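Local coordinates for protein cellulase (PDB 5E09) that probably cleaves internal beta-1,4-glucosidic linkages in cellulose, as a halophilic family 5 glycoside hydrolase that also carries a family 46 carbohydrate-binding module, at residues F241-E244 with T245-D248. Residues are numbered along the deposited sequence; the frame is centred on the assembly and turned at random.
Sequences FEEE and TQQD
The carbonyl oxygen of E242 receives two backbone amides: Q246 N gives it a nearly straight bond (3.2 Å, 170° at the hydrogen), and T245 N adds a weak, bent one at 3.1 Å. The same i to i+4 pattern continues with Q247 N, 2.9 Å from E243 O, and D248 N, bonded to E244 O. This is the first turn of helix 243-261, which follows barrel strand 219-225 and precedes strand 267-272 in the family 5 (beta/alpha)8 barrel. E242 holds the N-cap position, and the acidic E243 and E244 suit a helix start, where their negative charges probably interact favourably with the positive end of the helix dipole; E244 OE2 also bonds to Y238 OH. F241 reaches forward over this turn: with CG anti to the backbone N (chi1 179°), its ring meets Q246, whose CG sits over one face, 3.4 Å from F241 CZ, while the methyl T245 CG2 approaches F241 CD1 obliquely at 3.7 Å. F295 of helix 286-302 meets the F241 ring edge-to-face, and T245, small and buried, also touches F292. Were F241 an alanine, Q246 CG and the T245 methyl would probably lose the ring beside them, and F295 its edge-to-face partner.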
ATOM      1  N   PHE A 241      -0.188   3.179  14.112  1.00 43.25           N
ATOM      2  CA  PHE A 241       1.174   2.898  13.696  1.00 55.04           C
ATOM      3  C   PHE A 241       2.086   2.857  14.911  1.00 44.87           C
ATOM      4  O   PHE A 241       2.683   3.864  15.271  1.00 50.67           O
ATOM      5  CB  PHE A 241       1.648   3.958  12.700  1.00 35.85           C
ATOM      6  CG  PHE A 241       3.063   3.764  12.240  1.00 44.83           C
ATOM      7  CD1 PHE A 241       3.404   2.672  11.462  1.00 48.54           C
ATOM      8  CD2 PHE A 241       4.053   4.676  12.578  1.00 45.37           C
ATOM      9  CE1 PHE A 241       4.707   2.481  11.033  1.00 53.50           C
ATOM     10  CE2 PHE A 241       5.358   4.495  12.150  1.00 46.66           C
ATOM     11  CZ  PHE A 241       5.685   3.394  11.375  1.00 48.78           C
ATOM     12  N   GLU A 242       2.191   1.695  15.550  1.00 45.56           N
ATOM     13  CA  GLU A 242       2.947   1.603  16.796  1.00 62.56           C
ATOM     14  C   GLU A 242       4.187   0.697  16.645  1.00 49.31           C
ATOM     15  O   GLU A 242       4.546   0.308  15.525  1.00 49.33           O
ATOM     16  CB  GLU A 242       1.987   1.148  17.928  1.00 51.84           C
ATOM     17  CG  GLU A 242       0.876   2.128  18.347  1.00 85.10           C
ATOM     18  CD  GLU A 242      -0.058   1.568  19.411  1.00 98.12           C
ATOM     19  OE1 GLU A 242       0.006   0.357  19.718  1.00 96.03           O
ATOM     20  OE2 GLU A 242      -0.890   2.344  19.919  1.00 86.47           O
ATOM     21  N   GLU A 243       4.817   0.370  17.774  1.00 46.98           N
ATOM     22  CA  GLU A 243       6.155  -0.208  17.833  1.00 57.48           C
ATOM     23  C   GLU A 243       6.353  -1.480  17.020  1.00 45.98           C
ATOM     24  O   GLU A 243       7.425  -1.662  16.452  1.00 49.87           O
ATOM     25  CB  GLU A 243       6.553  -0.480  19.289  1.00 58.95           C
ATOM     26  CG  GLU A 243       7.755   0.336  19.744  1.00 86.10           C
ATOM     27  CD  GLU A 243       7.980   0.245  21.238  1.00102.84           C
ATOM     28  OE1 GLU A 243       7.993  -0.888  21.761  1.00 99.34           O
ATOM     29  OE2 GLU A 243       8.117   1.303  21.891  1.00 95.68           O
ATOM     30  N   GLU A 244       5.356  -2.358  16.960  1.00 47.34           N
ATOM     31  CA  GLU A 244       5.524  -3.606  16.220  1.00 43.17           C
ATOM     32  C   GLU A 244       5.600  -3.384  14.714  1.00 48.13           C
ATOM     33  O   GLU A 244       6.377  -4.048  14.020  1.00 46.44           O
ATOM     34  CB  GLU A 244       4.396  -4.578  16.532  1.00 52.00           C
ATOM     35  CG  GLU A 244       4.254  -4.904  18.001  1.00 66.59           C
ATOM     36  CD  GLU A 244       3.300  -6.046  18.221  1.00 78.03           C
ATOM     37  OE1 GLU A 244       3.409  -7.049  17.478  1.00 70.23           O
ATOM     38  OE2 GLU A 244       2.447  -5.939  19.129  1.00 82.84           O
ATOM     39  N   THR A 245       4.783  -2.462  14.212  1.00 42.06           N
ATOM     40  CA  THR A 245       4.796  -2.108  12.796  1.00 45.89           C
ATOM     41  C   THR A 245       6.163  -1.521  12.413  1.00 43.43           C
ATOM     42  O   THR A 245       6.800  -1.921  11.408  1.00 55.23           O
ATOM     43  CB  THR A 245       3.664  -1.110  12.484  1.00 45.10           C
ATOM     44  OG1 THR A 245       2.456  -1.565  13.106  1.00 37.83           O
ATOM     45  CG2 THR A 245       3.438  -0.985  10.987  1.00 41.22           C
ATOM     46  N   GLN A 246       6.623  -0.598  13.254  1.00 42.42           N
ATOM     47  CA  GLN A 246       7.912   0.058  13.067  1.00 44.81           C
ATOM     48  C   GLN A 246       9.052  -0.955  13.078  1.00 40.01           C
ATOM     49  O   GLN A 246       9.931  -0.942  12.206  1.00 39.82           O
ATOM     50  CB  GLN A 246       8.122   1.112  14.155  1.00 41.38           C
ATOM     51  CG  GLN A 246       6.983   2.122  14.245  1.00 49.02           C
ATOM     52  CD  GLN A 246       7.198   3.173  15.317  1.00 56.40           C
ATOM     53  OE1 GLN A 246       6.836   2.976  16.475  1.00 62.66           O
ATOM     54  NE2 GLN A 246       7.779   4.300  14.933  1.00 72.83           N
ATOM     55  N   GLN A 247       9.011  -1.847  14.062  1.00 44.66           N
ATOM     56  CA  GLN A 247      10.055  -2.843  14.241  1.00 40.67           C
ATOM     57  C   GLN A 247      10.081  -3.812  13.074  1.00 53.54           C
ATOM     58  O   GLN A 247      11.152  -4.263  12.666  1.00 46.50           O
ATOM     59  CB  GLN A 247       9.864  -3.605  15.551  1.00 39.90           C
ATOM     60  CG  GLN A 247      11.103  -4.372  15.988  1.00 41.05           C
ATOM     61  CD  GLN A 247      12.312  -3.467  16.151  1.00 56.11           C
ATOM     62  OE1 GLN A 247      12.233  -2.420  16.793  1.00 58.28           O
ATOM     63  NE2 GLN A 247      13.438  -3.862  15.562  1.00 51.56           N
ATOM     64  N   ASP A 248       8.901  -4.124  12.538  1.00 47.03           N
ATOM     65  CA  ASP A 248       8.811  -4.990  11.368  1.00 39.09           C
ATOM     66  C   ASP A 248       9.501  -4.343  10.173  1.00 40.31           C
ATOM     67  O   ASP A 248      10.228  -5.010   9.419  1.00 44.21           O
ATOM     68  CB  ASP A 248       7.360  -5.304  11.028  1.00 38.18           C
ATOM     69  CG  ASP A 248       7.240  -6.385   9.978  1.00 49.82           C
ATOM     70  OD1 ASP A 248       7.470  -7.565  10.323  1.00 49.83           O
ATOM     71  OD2 ASP A 248       6.931  -6.055   8.810  1.00 46.72           O
TER